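Local coordinates for putative peptidyl-arginine deiminase family protein (Campylobacter jejuni subsp. jejuni serotype O:2, PDB 6B10) that probably hydrolyses agmatine to N-carbamoylputrescine and ammonia, a step of putrescine and polyamine biosynthesis, at residues Gln19-Leu24 with Gln326-Gly331; Glu53-Leu58 with Phe275-Leu280; Ile281-Lys286 with Asn318-Cys323. One frame throughout, in Å; residues are numbered along the deposited sequence.

Interactions 1 and 2 are neighbours, their centres about 9 Å apart, because strands 19-25 and 56-61 run side by side in one sheet; Gln19 of interaction 1 also bonds to residues of interaction 2. Interactions 2 and 3 lie about 16 Å apart and share strand 279-284, and Ile276 CD1 of interaction 2 packs on Ile281 CD1 of interaction 3 at 3.8 Å. Interaction 3 joins interaction 1 through the chain, since 318-323 leads into 326-331, although their centres are about 18 Å apart. The small mixed sheets are consistent with the pentein fold of this family. The potassium ion, bound at Phe91, Asp106 and Phe107, is about 8 Å from the side chain of Gln326 in interaction 1.

Interaction 1: residues Gln19-Leu24 with Gln326-Gly331; sequences QEYLML and QNRFKG
Gln19 reaches across with a side chain extended beyond CG to Asn327, whose ND2 donates to Gln19 OE1 at 2.8 Å. The two amide planes stand almost perpendicular (87°), and the donor sits above the carbonyl plane of Gln19 while the acceptor lies close to the amide plane of Asn327. Gln55 NE2 is a second donor to the same oxygen, and Gln19 NE2 is taken up by Phe275 O, which together fix the rotation of this buried amide. Gln19 CG also rests against the Phe329 ring, 3.6 Å from CD1.

At Arg328 the register slips by one residue. Its carbonyl oxygen accepts from both Glu20 N (2.8 Å) and Tyr21 N (3.2 Å), a classic beta bulge where strand 19-25 pairs antiparallel with strand 326-329, an outermost strand of a mixed four-stranded sheet. With CG anti to the backbone N (chi1 174°), the arginine runs outstretched alongside the Tyr21 ring, its CD 4.2 Å from Tyr21 CD2. The guanidinium, its edge turned to that same ring carbon, continues to a salt bridge with Glu135 and a cation-pi contact with Phe133.

Met23 lies on the sheet face that carries Tyr21, Arg328 and Gln326. Its chain bends at the last torsion and lays CE against the aliphatic part of Gln326, 3.9 Å from CG. The backbones of Met23 and Gln326 bond both ways: Met23 N to Gln326 O at 2.8 Å and Gln326 N to Met23 O at 2.9 Å. At the bulge, a water bridges Glu20 OE1 and Gly331 N, while Glu20 OE2 forms a salt bridge with Lys56.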
ATOM      1  N   GLN A  19      10.164   5.901   8.711  1.00 25.53           N
ATOM      2  CA  GLN A  19      10.313   4.485   8.437  1.00 25.74           C
ATOM      3  C   GLN A  19      11.768   4.035   8.491  1.00 26.54           C
ATOM      4  O   GLN A  19      12.689   4.844   8.364  1.00 25.38           O
ATOM      5  CB  GLN A  19       9.747   4.170   7.045  1.00 25.79           C
ATOM      6  CG  GLN A  19       8.256   4.439   6.885  1.00 24.93           C
ATOM      7  CD  GLN A  19       7.828   4.469   5.423  1.00 25.09           C
ATOM      8  OE1 GLN A  19       8.285   3.652   4.616  1.00 24.12           O
ATOM      9  NE2 GLN A  19       6.955   5.415   5.073  1.00 23.91           N
ATOM     10  N   GLU A  20      11.945   2.730   8.688  1.00 27.32           N
ATOM     11  CA  GLU A  20      13.266   2.113   8.690  0.50 28.11           C
ATOM     12  C   GLU A  20      13.510   1.411   7.352  1.00 28.41           C
ATOM     13  O   GLU A  20      14.585   1.535   6.772  1.00 28.91           O
ATOM     14  CB  GLU A  20      13.394   1.126   9.857  0.50 28.70           C
ATOM     15  CG  GLU A  20      14.824   0.709  10.174  0.50 29.00           C
ATOM     16  CD  GLU A  20      15.616   1.797  10.873  0.50 28.93           C
ATOM     17  OE1 GLU A  20      15.195   2.240  11.959  0.50 29.55           O
ATOM     18  OE2 GLU A  20      16.673   2.197  10.343  0.50 29.00           O
ATOM     19  N   TYR A  21      12.505   0.687   6.857  1.00 28.42           N
ATOM     20  CA  TYR A  21      12.613  -0.028   5.586  1.00 28.41           C
ATOM     21  C   TYR A  21      11.379   0.141   4.712  1.00 28.03           C
ATOM     22  O   TYR A  21      10.263   0.271   5.219  1.00 27.48           O
ATOM     23  CB  TYR A  21      12.743  -1.528   5.832  1.00 29.71           C
ATOM     24  CG  TYR A  21      14.066  -2.004   6.395  1.00 31.46           C
ATOM     25  CD1 TYR A  21      15.149  -2.259   5.562  1.00 31.89           C
ATOM     26  CD2 TYR A  21      14.217  -2.247   7.759  1.00 33.11           C
ATOM     27  CE1 TYR A  21      16.348  -2.724   6.069  1.00 33.07           C
ATOM     28  CE2 TYR A  21      15.417  -2.704   8.277  1.00 33.50           C
ATOM     29  CZ  TYR A  21      16.475  -2.943   7.430  1.00 34.08           C
ATOM     30  OH  TYR A  21      17.665  -3.403   7.945  1.00 36.75           O
ATOM     31  N   LEU A  22      11.592   0.119   3.396  1.00 27.16           N
ATOM     32  CA  LEU A  22      10.558  -0.308   2.462  1.00 27.67           C
ATOM     33  C   LEU A  22      10.906  -1.733   2.020  1.00 28.39           C
ATOM     34  O   LEU A  22      12.036  -2.023   1.618  1.00 27.34           O
ATOM     35  CB  LEU A  22      10.451   0.620   1.248  1.00 27.22           C
ATOM     36  CG  LEU A  22       9.166   0.452   0.418  1.00 27.12           C
ATOM     37  CD1 LEU A  22       7.947   0.967   1.166  1.00 27.20           C
ATOM     38  CD2 LEU A  22       9.264   1.160  -0.924  1.00 26.96           C
ATOM     39  N   MET A  23       9.924  -2.615   2.094  1.00 29.07           N
ATOM     40  CA  MET A  23      10.146  -4.020   1.829  1.00 30.07           C
ATOM     41  C   MET A  23       9.414  -4.444   0.565  1.00 30.17           C
ATOM     42  O   MET A  23       8.259  -4.082   0.357  1.00 29.55           O
ATOM     43  CB  MET A  23       9.673  -4.833   3.020  1.00 30.96           C
ATOM     44  CG  MET A  23      10.304  -4.379   4.329  1.00 32.19           C
ATOM     45  SD  MET A  23       9.835  -5.379   5.746  1.00 34.54           S
ATOM     46  CE  MET A  23       8.054  -5.219   5.727  1.00 35.06           C
ATOM     47  N   LEU A  24      10.107  -5.200  -0.282  1.00 31.00           N
ATOM     48  CA  LEU A  24       9.549  -5.701  -1.531  1.00 32.65           C
ATOM     49  C   LEU A  24       9.902  -7.174  -1.739  1.00 35.25           C
ATOM     50  O   LEU A  24      10.926  -7.662  -1.252  1.00 34.65           O
ATOM     51  CB  LEU A  24      10.073  -4.883  -2.716  1.00 32.49           C
ATOM     52  CG  LEU A  24       9.914  -3.358  -2.629  1.00 32.54           C
ATOM     53  CD1 LEU A  24      11.180  -2.702  -2.107  1.00 32.80           C
ATOM     54  CD2 LEU A  24       9.539  -2.752  -3.978  1.00 33.06           C
ATOM     55  N   GLN A 326       5.840  -2.840   1.283  1.00 26.85           N
ATOM     56  CA  GLN A 326       5.316  -2.684   2.628  1.00 27.16           C
ATOM     57  C   GLN A 326       6.279  -1.821   3.437  1.00 26.13           C
ATOM     58  O   GLN A 326       7.495  -1.892   3.265  1.00 25.30           O
ATOM     59  CB  GLN A 326       5.106  -4.049   3.283  1.00 28.43           C
ATOM     60  CG  GLN A 326       4.508  -4.011   4.685  1.00 29.97           C
ATOM     61  CD  GLN A 326       3.156  -3.318   4.745  1.00 30.62           C
ATOM     62  OE1 GLN A 326       3.072  -2.088   4.679  1.00 30.88           O
ATOM     63  NE2 GLN A 326       2.090  -4.101   4.879  1.00 31.25           N
ATOM     64  N   ASN A 327       5.721  -0.996   4.306  1.00 24.56           N
ATOM     65  CA  ASN A 327       6.512  -0.085   5.110  1.00 25.08           C
ATOM     66  C   ASN A 327       6.772  -0.703   6.472  1.00 25.06           C
ATOM     67  O   ASN A 327       5.895  -1.345   7.042  1.00 25.78           O
ATOM     68  CB  ASN A 327       5.775   1.257   5.261  1.00 24.49           C
ATOM     69  CG  ASN A 327       5.248   1.775   3.938  1.00 23.91           C
ATOM     70  OD1 ASN A 327       4.152   1.408   3.506  1.00 23.39           O
ATOM     71  ND2 ASN A 327       6.038   2.609   3.274  1.00 23.53           N
ATOM     72  N   ARG A 328       7.982  -0.514   6.981  1.00 26.10           N
ATOM     73  CA  ARG A 328       8.327  -0.912   8.341  1.00 26.87           C
ATOM     74  C   ARG A 328       8.811   0.349   9.031  1.00 26.35           C
ATOM     75  O   ARG A 328       9.783   0.970   8.599  1.00 25.92           O
ATOM     76  CB  ARG A 328       9.405  -2.002   8.343  1.00 28.19           C
ATOM     77  CG  ARG A 328       9.925  -2.358   9.731  1.00 30.24           C
ATOM     78  CD  ARG A 328      10.777  -3.620   9.715  1.00 31.67           C
ATOM     79  NE  ARG A 328      11.593  -3.722  10.929  1.00 33.17           N
ATOM     80  CZ  ARG A 328      11.200  -4.271  12.078  1.00 34.27           C
ATOM     81  NH1 ARG A 328       9.985  -4.797  12.213  1.00 35.62           N
ATOM     82  NH2 ARG A 328      12.034  -4.294  13.111  1.00 35.60           N
ATOM     83  N   PHE A 329       8.110   0.745  10.085  1.00 26.00           N
ATOM     84  CA  PHE A 329       8.319   2.064  10.667  1.00 26.62           C
ATOM     85  C   PHE A 329       9.469   2.085  11.661  1.00 26.85           C
ATOM     86  O   PHE A 329       9.878   1.045  12.175  1.00 25.81           O
ATOM     87  CB  PHE A 329       7.011   2.600  11.259  1.00 26.17           C
ATOM     88  CG  PHE A 329       5.973   2.848  10.209  1.00 25.61           C
ATOM     89  CD1 PHE A 329       5.900   4.074   9.566  1.00 25.08           C
ATOM     90  CD2 PHE A 329       5.131   1.823   9.794  1.00 25.03           C
ATOM     91  CE1 PHE A 329       4.981   4.292   8.555  1.00 24.88           C
ATOM     92  CE2 PHE A 329       4.204   2.036   8.787  1.00 25.06           C
ATOM     93  CZ  PHE A 329       4.129   3.274   8.170  1.00 24.99           C
ATOM     94  N   LYS A 330       9.997   3.283  11.880  1.00 28.46           N
ATOM     95  CA  LYS A 330      11.134   3.511  12.764  1.00 30.79           C
ATOM     96  C   LYS A 330      10.648   3.803  14.182  1.00 30.88           C
ATOM     97  O   LYS A 330       9.683   4.541  14.374  1.00 30.15           O
ATOM     98  CB  LYS A 330      11.955   4.698  12.253  1.00 33.12           C
ATOM     99  CG  LYS A 330      13.277   4.941  12.979  1.00 35.00           C
ATOM    100  CD  LYS A 330      13.805   6.333  12.671  1.00 37.33           C
ATOM    101  CE  LYS A 330      15.061   6.670  13.463  1.00 39.59           C
ATOM    102  NZ  LYS A 330      16.289   6.077  12.867  1.00 41.24           N
ATOM    103  N   GLY A 331      11.327   3.226  15.168  1.00 32.51           N
ATOM    104  CA  GLY A 331      11.036   3.503  16.574  1.00 33.56           C
ATOM    105  C   GLY A 331      11.409   2.362  17.489  1.00 34.48           C
ATOM    106  O   GLY A 331      11.916   1.331  17.040  1.00 35.45           O
TER
HETATM  107  O   HOH W   1      13.576   1.447  14.241  1.00 41.67           O

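Interaction 2: residues Glu53-Leu58 with Phe275-Leu280; sequences EFQKVL and FINNAL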
ATOM      1  N   GLU A  53      17.531   6.276  -2.236  1.00 31.16           N
ATOM      2  CA  GLU A  53      18.075   7.613  -1.998  0.50 31.43           C
ATOM      3  C   GLU A  53      17.521   8.215  -0.711  1.00 31.19           C
ATOM      4  O   GLU A  53      18.143   9.091  -0.118  1.00 32.51           O
ATOM      5  CB  GLU A  53      17.739   8.546  -3.166  0.50 32.32           C
ATOM      6  CG  GLU A  53      18.518   9.856  -3.167  0.50 32.88           C
ATOM      7  CD  GLU A  53      17.803  10.963  -3.912  0.50 32.89           C
ATOM      8  OE1 GLU A  53      17.868  12.124  -3.452  0.50 32.57           O
ATOM      9  OE2 GLU A  53      17.175  10.670  -4.952  0.50 33.32           O
ATOM     10  N   PHE A  54      16.342   7.755  -0.288  1.00 29.39           N
ATOM     11  CA  PHE A  54      15.656   8.329   0.876  1.00 28.73           C
ATOM     12  C   PHE A  54      15.605   7.452   2.131  1.00 28.43           C
ATOM     13  O   PHE A  54      15.563   7.976   3.240  1.00 28.35           O
ATOM     14  CB  PHE A  54      14.240   8.719   0.472  1.00 27.97           C
ATOM     15  CG  PHE A  54      14.191   9.885  -0.467  1.00 27.59           C
ATOM     16  CD1 PHE A  54      14.217  11.181   0.022  1.00 26.94           C
ATOM     17  CD2 PHE A  54      14.134   9.687  -1.843  1.00 27.14           C
ATOM     18  CE1 PHE A  54      14.182  12.260  -0.836  1.00 26.94           C
ATOM     19  CE2 PHE A  54      14.096  10.759  -2.706  1.00 26.94           C
ATOM     20  CZ  PHE A  54      14.120  12.048  -2.203  1.00 27.94           C
ATOM     21  N   GLN A  55      15.581   6.134   1.970  1.00 27.01           N
ATOM     22  CA  GLN A  55      15.602   5.238   3.123  1.00 27.02           C
ATOM     23  C   GLN A  55      16.049   3.850   2.701  1.00 27.12           C
ATOM     24  O   GLN A  55      16.098   3.540   1.509  1.00 26.75           O
ATOM     25  CB  GLN A  55      14.219   5.173   3.800  1.00 26.45           C
ATOM     26  CG  GLN A  55      13.148   4.442   3.003  1.00 25.92           C
ATOM     27  CD  GLN A  55      11.763   4.526   3.636  1.00 24.88           C
ATOM     28  OE1 GLN A  55      11.340   5.581   4.107  1.00 24.68           O
ATOM     29  NE2 GLN A  55      11.043   3.412   3.629  1.00 24.31           N
ATOM     30  N   LYS A  56      16.356   3.005   3.678  1.00 27.58           N
ATOM     31  CA  LYS A  56      16.789   1.652   3.367  1.00 29.77           C
ATOM     32  C   LYS A  56      15.687   0.873   2.670  1.00 29.47           C
ATOM     33  O   LYS A  56      14.500   1.113   2.890  1.00 29.29           O
ATOM     34  CB  LYS A  56      17.230   0.903   4.620  1.00 31.36           C
ATOM     35  CG  LYS A  56      18.535   1.397   5.205  1.00 33.43           C
ATOM     36  CD  LYS A  56      18.875   0.628   6.472  1.00 36.47           C
ATOM     37  CE  LYS A  56      18.089   1.136   7.666  1.00 37.35           C
ATOM     38  NZ  LYS A  56      18.234   0.202   8.815  1.00 40.59           N
ATOM     39  N   VAL A  57      16.102  -0.061   1.828  1.00 29.11           N
ATOM     40  CA  VAL A  57      15.200  -0.938   1.120  1.00 29.88           C
ATOM     41  C   VAL A  57      15.617  -2.373   1.424  1.00 31.84           C
ATOM     42  O   VAL A  57      16.811  -2.688   1.425  1.00 31.48           O
ATOM     43  CB  VAL A  57      15.285  -0.694  -0.406  1.00 30.19           C
ATOM     44  CG1 VAL A  57      14.433  -1.697  -1.178  1.00 29.62           C
ATOM     45  CG2 VAL A  57      14.865   0.732  -0.746  1.00 29.84           C
ATOM     46  N   LEU A  58      14.633  -3.229   1.679  1.00 33.67           N
ATOM     47  CA  LEU A  58      14.861  -4.656   1.876  1.00 35.80           C
ATOM     48  C   LEU A  58      14.177  -5.434   0.759  1.00 37.24           C
ATOM     49  O   LEU A  58      12.970  -5.307   0.561  1.00 38.24           O
ATOM     50  CB  LEU A  58      14.311  -5.107   3.231  1.00 35.84           C
ATOM     51  CG  LEU A  58      14.479  -6.596   3.566  1.00 36.92           C
ATOM     52  CD1 LEU A  58      15.944  -6.999   3.559  1.00 37.56           C
ATOM     53  CD2 LEU A  58      13.858  -6.922   4.914  1.00 37.31           C
ATOM     54  N   PHE A 275       4.273   6.530   0.503  1.00 21.32           N
ATOM     55  CA  PHE A 275       5.068   7.461   1.291  1.00 20.80           C
ATOM     56  C   PHE A 275       6.323   6.759   1.789  1.00 20.97           C
ATOM     57  O   PHE A 275       6.275   5.590   2.192  1.00 20.57           O
ATOM     58  CB  PHE A 275       4.296   7.976   2.496  1.00 21.05           C
ATOM     59  CG  PHE A 275       3.339   9.095   2.190  1.00 21.09           C
ATOM     60  CD1 PHE A 275       3.799  10.399   2.044  1.00 20.80           C
ATOM     61  CD2 PHE A 275       1.970   8.854   2.106  1.00 20.72           C
ATOM     62  CE1 PHE A 275       2.913  11.435   1.792  1.00 20.62           C
ATOM     63  CE2 PHE A 275       1.079   9.887   1.857  1.00 20.43           C
ATOM     64  CZ  PHE A 275       1.553  11.178   1.699  1.00 20.74           C
ATOM     65  N   ILE A 276       7.434   7.487   1.740  1.00 21.06           N
ATOM     66  CA  ILE A 276       8.697   7.081   2.340  1.00 21.49           C
ATOM     67  C   ILE A 276       9.293   8.322   2.971  1.00 21.97           C
ATOM     68  O   ILE A 276       8.731   9.413   2.851  1.00 22.51           O
ATOM     69  CB  ILE A 276       9.659   6.480   1.304  1.00 21.78           C
ATOM     70  CG1 ILE A 276       9.906   7.471   0.158  1.00 22.11           C
ATOM     71  CG2 ILE A 276       9.095   5.165   0.772  1.00 21.84           C
ATOM     72  CD1 ILE A 276      11.083   7.113  -0.723  1.00 22.50           C
ATOM     73  N   ASN A 277      10.425   8.178   3.642  1.00 23.24           N
ATOM     74  CA  ASN A 277      11.009   9.324   4.336  1.00 23.69           C
ATOM     75  C   ASN A 277      11.301  10.470   3.368  1.00 24.17           C
ATOM     76  O   ASN A 277      12.057  10.302   2.406  1.00 23.98           O
ATOM     77  CB  ASN A 277      12.273   8.908   5.074  1.00 24.17           C
ATOM     78  CG  ASN A 277      11.988   7.930   6.192  1.00 24.83           C
ATOM     79  OD1 ASN A 277      10.838   7.762   6.604  1.00 25.87           O
ATOM     80  ND2 ASN A 277      13.028   7.266   6.684  1.00 24.98           N
ATOM     81  N   ASN A 278      10.666  11.617   3.616  1.00 23.15           N
ATOM     82  CA  ASN A 278      10.874  12.837   2.836  1.00 22.95           C
ATOM     83  C   ASN A 278      10.404  12.775   1.383  1.00 22.78           C
ATOM     84  O   ASN A 278      10.695  13.674   0.603  1.00 22.63           O
ATOM     85  CB  ASN A 278      12.348  13.271   2.882  1.00 23.81           C
ATOM     86  CG  ASN A 278      12.827  13.525   4.287  1.00 24.34           C
ATOM     87  OD1 ASN A 278      13.675  12.804   4.806  1.00 25.62           O
ATOM     88  ND2 ASN A 278      12.259  14.533   4.925  1.00 24.95           N
ATOM     89  N   ALA A 279       9.641  11.749   1.025  1.00 22.26           N
ATOM     90  CA  ALA A 279       9.186  11.621  -0.345  1.00 21.24           C
ATOM     91  C   ALA A 279       7.885  10.857  -0.483  1.00 20.60           C
ATOM     92  O   ALA A 279       7.482  10.091   0.397  1.00 20.18           O
ATOM     93  CB  ALA A 279      10.269  10.972  -1.195  1.00 21.50           C
ATOM     94  N   LEU A 280       7.230  11.109  -1.609  1.00 20.41           N
ATOM     95  CA  LEU A 280       6.033  10.407  -2.016  1.00 20.20           C
ATOM     96  C   LEU A 280       6.281   9.892  -3.423  1.00 20.70           C
ATOM     97  O   LEU A 280       6.478  10.671  -4.350  1.00 20.79           O
ATOM     98  CB  LEU A 280       4.828  11.347  -2.001  1.00 19.89           C
ATOM     99  CG  LEU A 280       3.530  10.745  -2.555  1.00 19.77           C
ATOM    100  CD1 LEU A 280       3.084   9.539  -1.744  1.00 19.48           C
ATOM    101  CD2 LEU A 280       2.435  11.793  -2.600  1.00 20.20           C
TER
HETATM  102  O   HOH W   2      15.313  10.606   3.511  1.00 32.48           O
HETATM  103  O   HOH W   3      15.586   7.591   5.868  1.00 39.09           O
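The Phe54 ring lies across the methyl of Ala279, which stands directly over the ring centre in a CH-pi contact: CB is 3.9 Å from the centroid, on the ring normal. Further contacts of Phe54 come at CB and the ortho carbons, with Phe54 CB 3.7 Å from Ile276 CD1 and 3.3 Å from Asn277 O. CD1 of the ring reaches the CB of Asn278.

Gln55 supplies the direct polar link. Its OE1 accepts from Asn277 N at 2.8 Å, in a nearly straight bond whose donor is tilted 30° out of the carbonyl plane. CG is wedged between the backbone N and the carbonyl carbon (chi1 71°), and from there the extended chain carries the amide up against the CB of Ile276. The amide planes of Gln55 and Asn277 are 62° apart. A water bridges Phe54 O and Asn277 ND2, while Asn277 OD1 is held by the backbone N of Gln19.

The partner of Phe54 and Gln55 is a tight bend: Ile276 and Ala279 pair through two backbone hydrogen bonds, and Asn278 takes a positive phi, the two-residue beta hairpin with a type II turn that joins strands 274-276 and 279-284.

Interaction 3: residues Ile281-Lys286 with Asn318-Cys323; sequences IVPFYK and NGSLHC
Ser320 meets Tyr285 and Pro283 together. Its OG is anti to the backbone N (chi1 -173°), which carries the hydroxyl over to Tyr285, where it donates to OH at 3.1 Å. The phenol oxygen is also hydrogen-bonded to Thr269 O, so it links Ser320 to a third part of the chain. The serine oxygen also packs on the proline ring, with OG 3.5 Å from Pro283 CB.

Leu321 follows and carries most of the apolar contact through one branch. CD1 presses on the peptide link between Val282 and Pro283, 3.6 Å from Val282 C and 3.5 Å from Pro283 N. The same methyl touches Ile281 CG2 at 3.9 Å and Pro283 CD at 4.1 Å, and the Ile281 and Leu321 side chains cross at about a right angle. From Leu321 to Cys323 the chain takes helical backbone angles.

The loop therefore packs on the middle strand of the sheet 274-276, 279-284 and 305-310. Leu321 also touches Val309 of strand 305-310 and, like Ile281, Phe47 of helix 37-52, whereas Val282 and Phe284 point away from the loop onto helix 289-300.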
ATOM      1  N   ILE A 281       6.272   8.577  -3.581  1.00 21.88           N
ATOM      2  CA  ILE A 281       6.566   7.972  -4.869  1.00 22.79           C
ATOM      3  C   ILE A 281       5.244   7.673  -5.559  1.00 22.53           C
ATOM      4  O   ILE A 281       4.440   6.893  -5.061  1.00 22.85           O
ATOM      5  CB  ILE A 281       7.399   6.675  -4.726  1.00 22.98           C
ATOM      6  CG1 ILE A 281       8.550   6.861  -3.727  1.00 23.13           C
ATOM      7  CG2 ILE A 281       7.928   6.235  -6.087  1.00 23.38           C
ATOM      8  CD1 ILE A 281       9.503   7.992  -4.043  1.00 23.33           C
ATOM      9  N   VAL A 282       5.021   8.303  -6.708  1.00 23.48           N
ATOM     10  CA  VAL A 282       3.728   8.201  -7.402  1.00 23.54           C
ATOM     11  C   VAL A 282       3.872   7.413  -8.700  1.00 22.97           C
ATOM     12  O   VAL A 282       4.872   7.550  -9.399  1.00 23.03           O
ATOM     13  CB  VAL A 282       3.102   9.597  -7.678  1.00 24.02           C
ATOM     14  CG1 VAL A 282       2.877  10.346  -6.376  1.00 24.45           C
ATOM     15  CG2 VAL A 282       3.968  10.449  -8.602  1.00 24.87           C
ATOM     16  N   PRO A 283       2.873   6.582  -9.029  1.00 23.27           N
ATOM     17  CA  PRO A 283       2.935   5.879 -10.302  1.00 23.98           C
ATOM     18  C   PRO A 283       2.704   6.828 -11.479  1.00 25.02           C
ATOM     19  O   PRO A 283       1.806   7.674 -11.426  1.00 26.03           O
ATOM     20  CB  PRO A 283       1.808   4.842 -10.203  1.00 24.30           C
ATOM     21  CG  PRO A 283       0.883   5.344  -9.153  1.00 23.99           C
ATOM     22  CD  PRO A 283       1.656   6.265  -8.260  1.00 23.55           C
ATOM     23  N   PHE A 284       3.546   6.705 -12.498  1.00 24.94           N
ATOM     24  CA  PHE A 284       3.380   7.394 -13.774  1.00 25.29           C
ATOM     25  C   PHE A 284       2.994   6.340 -14.809  1.00 26.11           C
ATOM     26  O   PHE A 284       3.454   5.193 -14.747  1.00 26.42           O
ATOM     27  CB  PHE A 284       4.685   8.092 -14.180  1.00 24.58           C
ATOM     28  CG  PHE A 284       4.832   9.515 -13.671  1.00 24.53           C
ATOM     29  CD1 PHE A 284       4.045  10.019 -12.632  1.00 24.48           C
ATOM     30  CD2 PHE A 284       5.794  10.349 -14.231  1.00 24.13           C
ATOM     31  CE1 PHE A 284       4.205  11.327 -12.188  1.00 24.91           C
ATOM     32  CE2 PHE A 284       5.963  11.655 -13.786  1.00 24.51           C
ATOM     33  CZ  PHE A 284       5.170  12.146 -12.762  1.00 25.07           C
ATOM     34  N   TYR A 285       2.139   6.726 -15.749  1.00 27.53           N
ATOM     35  CA  TYR A 285       1.641   5.813 -16.788  1.00 27.98           C
ATOM     36  C   TYR A 285       1.857   6.356 -18.213  1.00 28.91           C
ATOM     37  O   TYR A 285       1.300   5.825 -19.183  1.00 29.07           O
ATOM     38  CB  TYR A 285       0.160   5.528 -16.538  1.00 26.89           C
ATOM     39  CG  TYR A 285      -0.118   4.911 -15.178  1.00 27.47           C
ATOM     40  CD1 TYR A 285       0.310   3.615 -14.876  1.00 27.35           C
ATOM     41  CD2 TYR A 285      -0.820   5.616 -14.193  1.00 27.20           C
ATOM     42  CE1 TYR A 285       0.065   3.044 -13.633  1.00 27.14           C
ATOM     43  CE2 TYR A 285      -1.075   5.051 -12.947  1.00 27.36           C
ATOM     44  CZ  TYR A 285      -0.637   3.764 -12.671  1.00 27.62           C
ATOM     45  OH  TYR A 285      -0.892   3.192 -11.434  1.00 26.69           O
ATOM     46  N   LYS A 286       2.675   7.400 -18.326  1.00 29.89           N
ATOM     47  CA  LYS A 286       2.946   8.090 -19.596  1.00 32.05           C
ATOM     48  C   LYS A 286       1.669   8.687 -20.200  1.00 30.54           C
ATOM     49  O   LYS A 286       1.336   8.464 -21.366  1.00 30.49           O
ATOM     50  CB  LYS A 286       3.676   7.171 -20.587  1.00 34.08           C
ATOM     51  CG  LYS A 286       4.958   6.547 -20.040  1.00 36.72           C
ATOM     52  CD  LYS A 286       5.960   7.601 -19.587  1.00 39.37           C
ATOM     53  CE  LYS A 286       7.289   7.000 -19.153  1.00 41.85           C
ATOM     54  NZ  LYS A 286       7.980   6.250 -20.239  1.00 43.52           N
ATOM     55  N   ASN A 318      -2.040  -6.692 -12.298  1.00 40.68           N
ATOM     56  CA  ASN A 318      -3.129  -6.062 -11.543  1.00 40.43           C
ATOM     57  C   ASN A 318      -2.734  -5.386 -10.227  1.00 38.65           C
ATOM     58  O   ASN A 318      -3.467  -5.442  -9.247  1.00 38.43           O
ATOM     59  CB  ASN A 318      -4.264  -7.064 -11.309  1.00 41.66           C
ATOM     60  CG  ASN A 318      -4.682  -7.776 -12.583  1.00 44.19           C
ATOM     61  OD1 ASN A 318      -4.633  -9.005 -12.663  1.00 47.95           O
ATOM     62  ND2 ASN A 318      -5.084  -7.009 -13.592  1.00 44.03           N
ATOM     63  N   GLY A 319      -1.587  -4.721 -10.225  1.00 36.74           N
ATOM     64  CA  GLY A 319      -1.178  -3.914  -9.086  1.00 35.70           C
ATOM     65  C   GLY A 319      -0.246  -2.808  -9.521  1.00 34.22           C
ATOM     66  O   GLY A 319       0.186  -2.766 -10.668  1.00 34.84           O
ATOM     67  N   SER A 320       0.065  -1.905  -8.603  1.00 32.34           N
ATOM     68  CA  SER A 320       0.959  -0.801  -8.908  1.00 30.94           C
ATOM     69  C   SER A 320       1.922  -0.631  -7.731  1.00 28.92           C
ATOM     70  O   SER A 320       2.091  -1.565  -6.954  1.00 29.38           O
ATOM     71  CB  SER A 320       0.144   0.460  -9.220  1.00 30.58           C
ATOM     72  OG  SER A 320       0.975   1.509  -9.678  1.00 30.61           O
ATOM     73  N   LEU A 321       2.542   0.539  -7.597  1.00 26.93           N
ATOM     74  CA  LEU A 321       3.663   0.728  -6.666  1.00 26.16           C
ATOM     75  C   LEU A 321       3.334   0.342  -5.228  1.00 25.50           C
ATOM     76  O   LEU A 321       4.091  -0.405  -4.614  1.00 25.11           O
ATOM     77  CB  LEU A 321       4.194   2.168  -6.706  1.00 25.92           C
ATOM     78  CG  LEU A 321       4.696   2.719  -8.051  1.00 25.99           C
ATOM     79  CD1 LEU A 321       5.154   4.157  -7.886  1.00 25.61           C
ATOM     80  CD2 LEU A 321       5.822   1.872  -8.641  1.00 25.88           C
ATOM     81  N   HIS A 322       2.211   0.840  -4.702  1.00 24.80           N
ATOM     82  CA  HIS A 322       1.832   0.602  -3.298  1.00 24.26           C
ATOM     83  C   HIS A 322       1.610  -0.885  -3.018  1.00 25.34           C
ATOM     84  O   HIS A 322       2.000  -1.380  -1.969  1.00 24.52           O
ATOM     85  CB  HIS A 322       0.568   1.393  -2.929  1.00 23.16           C
ATOM     86  CG  HIS A 322       0.303   1.483  -1.455  1.00 21.87           C
ATOM     87  ND1 HIS A 322      -0.788   0.887  -0.859  1.00 21.51           N
ATOM     88  CD2 HIS A 322       0.974   2.111  -0.460  1.00 21.35           C
ATOM     89  CE1 HIS A 322      -0.774   1.136   0.438  1.00 20.96           C
ATOM     90  NE2 HIS A 322       0.286   1.877   0.707  1.00 20.71           N
ATOM     91  N   CYS A 323       0.981  -1.583  -3.962  1.00 27.46           N
ATOM     92  CA  CYS A 323       0.722  -3.025  -3.840  1.00 30.01           C
ATOM     93  C   CYS A 323       1.999  -3.860  -3.751  1.00 29.40           C
ATOM     94  O   CYS A 323       2.007  -4.927  -3.149  1.00 30.42           O
ATOM     95  CB  CYS A 323      -0.104  -3.529  -5.038  1.00 32.26           C
ATOM     96  SG  CYS A 323      -1.739  -2.783  -5.222  1.00 38.37           S
TER